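Local coordinates for protein N-alpha-acetyltransferase 35, NatC auxiliary subunit (Saccharomyces cerevisiae, PDB 6YGA) that serves as the auxiliary subunit of the NatC N-terminal acetyltransferase, which acetylates the N-terminal methionine of the L-A virus Gag protein, at residues T406-W420 against S446-Y460. Residues are numbered along the deposited sequence; the frame is centred on the assembly and turned at random.
With EDO (1,2-ethanediol), chain X; EDO (1,2-ethanediol), chain C; EDO (1,2-ethanediol), chain D.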
loop_
_atom_site.group_PDB
_atom_site.type_symbol
_atom_site.label_atom_id
_atom_site.label_comp_id
_atom_site.label_asym_id
_atom_site.label_seq_id
_atom_site.Cartn_x
_atom_site.Cartn_y
_atom_site.Cartn_z
ATOM N N THR B 406 -2.749 -3.825 3.800
ATOM C CA THR B 406 -3.711 -4.813 3.319
ATOM C C THR B 406 -3.540 -5.138 1.838
ATOM O O THR B 406 -3.950 -6.221 1.407
ATOM C CB THR B 406 -5.140 -4.335 3.599
ATOM O OG1 THR B 406 -6.060 -5.404 3.344
ATOM C CG2 THR B 406 -5.498 -3.146 2.718
ATOM N N CYS B 407 -2.937 -4.243 1.056
ATOM C CA CYS B 407 -2.650 -4.527 -0.345
ATOM C C CYS B 407 -1.303 -5.221 -0.523
ATOM O O CYS B 407 -1.210 -6.221 -1.242
ATOM C CB CYS B 407 -2.688 -3.235 -1.163
ATOM S SG CYS B 407 -4.327 -2.506 -1.309
ATOM N N ARG B 408 -0.254 -4.702 0.122
ATOM C CA ARG B 408 1.061 -5.327 0.014
ATOM C C ARG B 408 1.067 -6.723 0.619
ATOM O O ARG B 408 1.873 -7.569 0.214
ATOM C CB ARG B 408 2.119 -4.458 0.696
ATOM C CG ARG B 408 2.375 -3.130 0.010
ATOM C CD ARG B 408 3.142 -3.314 -1.284
ATOM N NE ARG B 408 3.483 -2.037 -1.904
ATOM C CZ ARG B 408 4.371 -1.898 -2.882
ATOM N NH1 ARG B 408 5.014 -2.960 -3.350
ATOM N NH2 ARG B 408 4.623 -0.698 -3.389
ATOM N N TYR B 409 0.191 -6.978 1.592
ATOM C CA TYR B 409 0.107 -8.306 2.190
ATOM C C TYR B 409 -0.168 -9.362 1.127
ATOM O O TYR B 409 0.514 -10.389 1.064
ATOM C CB TYR B 409 -0.971 -8.314 3.275
ATOM C CG TYR B 409 -1.243 -9.664 3.901
ATOM C CD1 TYR B 409 -0.281 -10.305 4.678
ATOM C CD2 TYR B 409 -2.472 -10.287 3.735
ATOM C CE1 TYR B 409 -0.538 -11.538 5.259
ATOM C CE2 TYR B 409 -2.739 -11.513 4.310
ATOM C CZ TYR B 409 -1.772 -12.134 5.070
ATOM O OH TYR B 409 -2.049 -13.357 5.639
ATOM N N ARG B 410 -1.155 -9.112 0.263
ATOM C CA ARG B 410 -1.447 -10.070 -0.797
ATOM C C ARG B 410 -0.328 -10.105 -1.829
ATOM O O ARG B 410 -0.005 -11.172 -2.366
ATOM C CB ARG B 410 -2.781 -9.741 -1.462
ATOM C CG ARG B 410 -3.148 -10.699 -2.582
ATOM C CD ARG B 410 -4.538 -10.434 -3.126
ATOM N NE ARG B 410 -4.970 -11.504 -4.019
ATOM C CZ ARG B 410 -4.776 -11.503 -5.333
ATOM N NH1 ARG B 410 -4.153 -10.485 -5.915
ATOM N NH2 ARG B 410 -5.202 -12.523 -6.062
ATOM N N GLN B 411 0.284 -8.952 -2.113
ATOM C CA GLN B 411 1.348 -8.909 -3.111
ATOM C C GLN B 411 2.584 -9.670 -2.653
ATOM O O GLN B 411 3.338 -10.179 -3.488
ATOM C CB GLN B 411 1.698 -7.458 -3.438
ATOM C CG GLN B 411 0.556 -6.704 -4.097
ATOM C CD GLN B 411 0.726 -5.198 -4.051
ATOM O OE1 GLN B 411 1.844 -4.680 -4.046
ATOM N NE2 GLN B 411 -0.394 -4.484 -4.013
ATOM N N GLY B 412 2.807 -9.763 -1.341
ATOM C CA GLY B 412 3.952 -10.504 -0.847
ATOM C C GLY B 412 3.898 -11.981 -1.183
ATOM O O GLY B 412 4.938 -12.640 -1.276
ATOM N N PHE B 413 2.695 -12.522 -1.380
ATOM C CA PHE B 413 2.577 -13.943 -1.676
ATOM C C PHE B 413 2.978 -14.271 -3.108
ATOM O O PHE B 413 3.349 -15.417 -3.382
ATOM C CB PHE B 413 1.153 -14.427 -1.396
ATOM C CG PHE B 413 0.824 -14.518 0.069
ATOM C CD1 PHE B 413 1.394 -15.501 0.864
ATOM C CD2 PHE B 413 -0.057 -13.623 0.649
ATOM C CE1 PHE B 413 1.089 -15.586 2.215
ATOM C CE2 PHE B 413 -0.367 -13.703 1.995
ATOM C CZ PHE B 413 0.206 -14.684 2.780
ATOM N N ASN B 414 2.915 -13.297 -4.021
ATOM C CA ASN B 414 3.387 -13.512 -5.386
ATOM C C ASN B 414 4.822 -14.027 -5.397
ATOM O O ASN B 414 5.146 -14.997 -6.093
ATOM C CB ASN B 414 3.274 -12.211 -6.184
ATOM C CG ASN B 414 1.930 -12.056 -6.860
ATOM O OD1 ASN B 414 1.446 -12.976 -7.516
ATOM N ND2 ASN B 414 1.321 -10.885 -6.708
ATOM N N ARG B 415 5.692 -13.400 -4.608
ATOM C CA ARG B 415 7.071 -13.863 -4.510
ATOM C C ARG B 415 7.163 -15.206 -3.792
ATOM O O ARG B 415 7.934 -16.080 -4.200
ATOM C CB ARG B 415 7.918 -12.806 -3.800
ATOM C CG ARG B 415 9.228 -13.318 -3.227
ATOM C CD ARG B 415 10.018 -12.198 -2.562
ATOM N NE ARG B 415 11.198 -12.710 -1.873
ATOM C CZ ARG B 415 12.362 -12.954 -2.466
ATOM N NH1 ARG B 415 12.504 -12.734 -3.766
ATOM N NH2 ARG B 415 13.383 -13.423 -1.763
ATOM N N GLN B 416 6.375 -15.395 -2.729
ATOM C CA GLN B 416 6.532 -16.590 -1.901
ATOM C C GLN B 416 6.166 -17.863 -2.655
ATOM O O GLN B 416 6.855 -18.882 -2.522
ATOM C CB GLN B 416 5.676 -16.483 -0.639
ATOM C CG GLN B 416 6.124 -15.447 0.373
ATOM C CD GLN B 416 5.276 -15.481 1.632
ATOM O OE1 GLN B 416 4.805 -16.542 2.047
ATOM N NE2 GLN B 416 5.067 -14.319 2.239
ATOM N N LEU B 417 5.078 -17.835 -3.431
ATOM C CA LEU B 417 4.526 -19.075 -3.971
ATOM C C LEU B 417 5.532 -19.802 -4.852
ATOM O O LEU B 417 5.674 -21.027 -4.763
ATOM C CB LEU B 417 3.242 -18.793 -4.749
ATOM C CG LEU B 417 2.065 -18.217 -3.962
ATOM C CD1 LEU B 417 0.794 -18.278 -4.792
ATOM C CD2 LEU B 417 1.884 -18.924 -2.628
ATOM N N ILE B 418 6.245 -19.069 -5.707
ATOM C CA ILE B 418 7.202 -19.737 -6.578
ATOM C C ILE B 418 8.475 -20.104 -5.817
ATOM O O ILE B 418 9.166 -21.057 -6.189
ATOM C CB ILE B 418 7.500 -18.872 -7.817
ATOM C CG1 ILE B 418 8.013 -19.751 -8.958
ATOM C CG2 ILE B 418 8.506 -17.780 -7.493
ATOM C CD1 ILE B 418 7.060 -20.874 -9.323
ATOM N N LEU B 419 8.795 -19.382 -4.738
ATOM C CA LEU B 419 9.981 -19.718 -3.954
ATOM C C LEU B 419 9.722 -20.905 -3.033
ATOM O O LEU B 419 10.604 -21.751 -2.846
ATOM C CB LEU B 419 10.448 -18.502 -3.151
ATOM C CG LEU B 419 11.568 -17.655 -3.764
ATOM C CD1 LEU B 419 11.151 -17.072 -5.102
ATOM C CD2 LEU B 419 11.981 -16.548 -2.810
ATOM N N TRP B 420 8.521 -20.984 -2.450
ATOM C CA TRP B 420 8.140 -22.182 -1.710
ATOM C C TRP B 420 8.137 -23.406 -2.616
ATOM O O TRP B 420 8.597 -24.483 -2.218
ATOM C CB TRP B 420 6.763 -22.006 -1.070
ATOM C CG TRP B 420 6.724 -21.108 0.125
ATOM C CD1 TRP B 420 5.985 -19.970 0.269
ATOM C CD2 TRP B 420 7.442 -21.278 1.353
ATOM N NE1 TRP B 420 6.201 -19.418 1.508
ATOM C CE2 TRP B 420 7.092 -20.203 2.193
ATOM C CE3 TRP B 420 8.348 -22.234 1.823
ATOM C CZ2 TRP B 420 7.617 -20.055 3.473
ATOM C CZ3 TRP B 420 8.868 -22.085 3.095
ATOM C CH2 TRP B 420 8.500 -21.004 3.906
ATOM N N SER B 446 -0.365 -20.822 1.775
ATOM C CA SER B 446 -0.154 -19.499 1.201
ATOM C C SER B 446 -0.945 -19.330 -0.089
ATOM O O SER B 446 -1.466 -18.243 -0.361
ATOM C CB SER B 446 1.335 -19.258 0.959
ATOM O OG SER B 446 2.046 -19.173 2.182
HETATM N N MSE B 447 -1.052 -20.387 -0.890
HETATM C CA MSE B 447 -1.838 -20.339 -2.119
HETATM C C MSE B 447 -3.300 -20.031 -1.808
HETATM O O MSE B 447 -3.942 -19.235 -2.495
HETATM C CB MSE B 447 -1.739 -21.660 -2.888
HETATM C CG MSE B 447 -0.356 -21.984 -3.439
HETATM SE SE MSE B 447 -0.238 -23.805 -4.151
HETATM C CE MSE B 447 -1.275 -23.590 -5.786
ATOM N N ILE B 448 -3.813 -20.675 -0.758
ATOM C CA ILE B 448 -5.199 -20.470 -0.355
ATOM C C ILE B 448 -5.390 -19.065 0.202
ATOM O O ILE B 448 -6.335 -18.356 -0.163
ATOM C CB ILE B 448 -5.616 -21.548 0.661
ATOM C CG1 ILE B 448 -5.690 -22.920 -0.019
ATOM C CG2 ILE B 448 -6.926 -21.180 1.332
ATOM C CD1 ILE B 448 -5.777 -24.082 0.950
ATOM N N GLU B 449 -4.489 -18.640 1.093
ATOM C CA GLU B 449 -4.587 -17.306 1.678
ATOM C C GLU B 449 -4.468 -16.225 0.611
ATOM O O GLU B 449 -5.196 -15.226 0.643
ATOM C CB GLU B 449 -3.510 -17.131 2.750
ATOM C CG GLU B 449 -3.451 -15.743 3.374
ATOM C CD GLU B 449 -4.543 -15.511 4.402
ATOM O OE1 GLU B 449 -5.276 -16.468 4.731
ATOM O OE2 GLU B 449 -4.663 -14.370 4.887
ATOM N N PHE B 450 -3.559 -16.413 -0.348
ATOM C CA PHE B 450 -3.400 -15.449 -1.433
ATOM C C PHE B 450 -4.672 -15.332 -2.266
ATOM O O PHE B 450 -5.047 -14.230 -2.684
ATOM C CB PHE B 450 -2.214 -15.857 -2.308
ATOM C CG PHE B 450 -2.098 -15.075 -3.586
ATOM C CD1 PHE B 450 -1.594 -13.785 -3.583
ATOM C CD2 PHE B 450 -2.470 -15.642 -4.794
ATOM C CE1 PHE B 450 -1.475 -13.071 -4.761
ATOM C CE2 PHE B 450 -2.357 -14.935 -5.972
ATOM C CZ PHE B 450 -1.859 -13.647 -5.958
ATOM N N SER B 451 -5.353 -16.454 -2.510
ATOM C CA SER B 451 -6.534 -16.429 -3.368
ATOM C C SER B 451 -7.720 -15.784 -2.662
ATOM O O SER B 451 -8.405 -14.928 -3.234
ATOM C CB SER B 451 -6.890 -17.846 -3.816
ATOM O OG SER B 451 -5.827 -18.449 -4.530
ATOM N N LEU B 452 -7.995 -16.200 -1.421
ATOM C CA LEU B 452 -9.129 -15.641 -0.692
ATOM C C LEU B 452 -8.923 -14.163 -0.389
ATOM O O LEU B 452 -9.895 -13.405 -0.314
ATOM C CB LEU B 452 -9.363 -16.423 0.602
ATOM C CG LEU B 452 -9.755 -17.900 0.471
ATOM C CD1 LEU B 452 -9.870 -18.558 1.839
ATOM C CD2 LEU B 452 -11.053 -18.056 -0.310
ATOM N N LYS B 453 -7.670 -13.733 -0.222
ATOM C CA LYS B 453 -7.407 -12.330 0.071
ATOM C C LYS B 453 -7.875 -11.425 -1.064
ATOM O O LYS B 453 -8.201 -10.255 -0.831
ATOM C CB LYS B 453 -5.914 -12.137 0.357
ATOM C CG LYS B 453 -5.505 -10.707 0.637
ATOM C CD LYS B 453 -6.023 -10.219 1.968
ATOM C CE LYS B 453 -5.728 -8.742 2.133
ATOM N NZ LYS B 453 -6.231 -8.225 3.431
ATOM N N GLY B 454 -7.931 -11.955 -2.291
ATOM C CA GLY B 454 -8.421 -11.176 -3.417
ATOM C C GLY B 454 -9.862 -10.724 -3.264
ATOM O O GLY B 454 -10.240 -9.661 -3.767
ATOM N N PHE B 455 -10.683 -11.512 -2.565
ATOM C CA PHE B 455 -12.065 -11.105 -2.329
ATOM C C PHE B 455 -12.139 -9.937 -1.355
ATOM O O PHE B 455 -13.014 -9.072 -1.482
ATOM C CB PHE B 455 -12.892 -12.282 -1.810
ATOM C CG PHE B 455 -13.255 -13.280 -2.870
ATOM C CD1 PHE B 455 -14.238 -12.991 -3.804
ATOM C CD2 PHE B 455 -12.622 -14.510 -2.928
ATOM C CE1 PHE B 455 -14.577 -13.910 -4.778
ATOM C CE2 PHE B 455 -12.957 -15.429 -3.898
ATOM C CZ PHE B 455 -13.935 -15.128 -4.827
ATOM N N ASP B 456 -11.236 -9.898 -0.372
ATOM C CA ASP B 456 -11.233 -8.792 0.581
ATOM C C ASP B 456 -10.850 -7.484 -0.097
ATOM O O ASP B 456 -11.330 -6.416 0.296
ATOM C CB ASP B 456 -10.280 -9.102 1.738
ATOM C CG ASP B 456 -10.259 -8.010 2.794
ATOM O OD1 ASP B 456 -11.313 -7.752 3.416
ATOM O OD2 ASP B 456 -9.182 -7.422 3.018
ATOM N N LEU B 457 -10.008 -7.552 -1.122
ATOM C CA LEU B 457 -9.567 -6.381 -1.863
ATOM C C LEU B 457 -10.435 -6.090 -3.081
ATOM O O LEU B 457 -10.158 -5.125 -3.800
ATOM C CB LEU B 457 -8.107 -6.560 -2.295
ATOM C CG LEU B 457 -7.106 -6.835 -1.167
ATOM C CD1 LEU B 457 -5.756 -7.227 -1.731
ATOM C CD2 LEU B 457 -6.964 -5.629 -0.242
ATOM N N ASP B 458 -11.476 -6.896 -3.320
ATOM C CA ASP B 458 -12.379 -6.711 -4.458
ATOM C C ASP B 458 -11.628 -6.809 -5.782
ATOM O O ASP B 458 -11.938 -6.109 -6.747
ATOM C CB ASP B 458 -13.141 -5.384 -4.358
ATOM C CG ASP B 458 -14.215 -5.411 -3.288
ATOM O OD1 ASP B 458 -15.069 -6.320 -3.334
ATOM O OD2 ASP B 458 -14.202 -4.539 -2.395
ATOM N N ILE B 459 -10.622 -7.684 -5.820
ATOM C CA ILE B 459 -9.890 -7.930 -7.056
ATOM C C ILE B 459 -10.774 -8.652 -8.064
ATOM O O ILE B 459 -10.739 -8.357 -9.264
ATOM C CB ILE B 459 -8.607 -8.725 -6.753
ATOM C CG1 ILE B 459 -7.648 -7.889 -5.901
ATOM C CG2 ILE B 459 -7.934 -9.170 -8.039
ATOM C CD1 ILE B 459 -7.217 -6.598 -6.562
ATOM N N TYR B 460 -11.596 -9.587 -7.597
ATOM C CA TYR B 460 -12.368 -10.446 -8.482
ATOM C C TYR B 460 -13.732 -9.839 -8.781
ATOM O O TYR B 460 -14.425 -9.351 -7.883
ATOM C CB TYR B 460 -12.552 -11.831 -7.859
ATOM C CG TYR B 460 -11.288 -12.428 -7.284
ATOM C CD1 TYR B 460 -10.095 -12.409 -8.000
ATOM C CD2 TYR B 460 -11.286 -13.002 -6.018
ATOM C CE1 TYR B 460 -8.937 -12.953 -7.471
ATOM C CE2 TYR B 460 -10.138 -13.546 -5.482
ATOM C CZ TYR B 460 -8.966 -13.519 -6.210
ATOM O OH TYR B 460 -7.826 -14.064 -5.669
HETATM C C1 EDO X . 5.653 -6.706 -2.292
HETATM O O1 EDO X . 5.246 -5.927 -3.424
HETATM C C2 EDO X . 4.610 -6.580 -1.188
HETATM O O2 EDO X . 5.013 -7.329 -0.035
HETATM C C1 EDO C . -4.151 -12.839 -9.930
HETATM O O1 EDO C . -5.451 -13.000 -9.353
HETATM C C2 EDO C . -3.361 -11.788 -9.158
HETATM O O2 EDO C . -3.990 -10.508 -9.290
HETATM C C1 EDO D . 0.779 -11.658 -11.624
HETATM O O1 EDO D . 0.147 -11.694 -10.339
HETATM C C2 EDO D . 0.921 -13.063 -12.196
HETATM O O2 EDO D . 1.761 -13.854 -11.347
HETATM O O HOH W 1 -8.857 -4.731 2.975
#
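Arg410 and Phe450 form the centre of an antiparallel helical hairpin, in which two consecutive helices of the TPR-like region pack with segment axes approaching to 9.3 Å, their directions 147° apart. With CG anti to the backbone N (chi1 180°) and an extended chain, Arg410 runs across the facing helix and lays its guanidinium flat on the Phe450 ring, planes 16° apart, as a cation-pi stack. Its NE donates to Phe450 O at 3.0 Å; the bond is bent at the hydrogen and the oxygen tilted from the guanidinium plane, so bond and stack together hold the group over the ring. Phe450 itself fits as a knob among Arg410, Phe413, Asn414 and Leu417, while one turn earlier Ser446 enters the hole bounded by Phe413, Gln416, Leu417 and Trp420. Just beyond the helix end at Asp456, the backbone oxygens of Leu457 and Asp458 accept hydrogen bonds from Arg140 and Arg137 of the neighbouring N-alpha-acetyltransferase 30 chain. On the flank of the hairpin, Tyr409 OH reaches Glu449 OE2 from above the carboxylate plane at 2.9 Å, and the same oxygen is bound by Tyr721 OH. Lys453 NZ crosses to Thr406 OG1 (2.8 Å) and is held from its own helix by a salt bridge to Asp456 OD2 (3.1 Å).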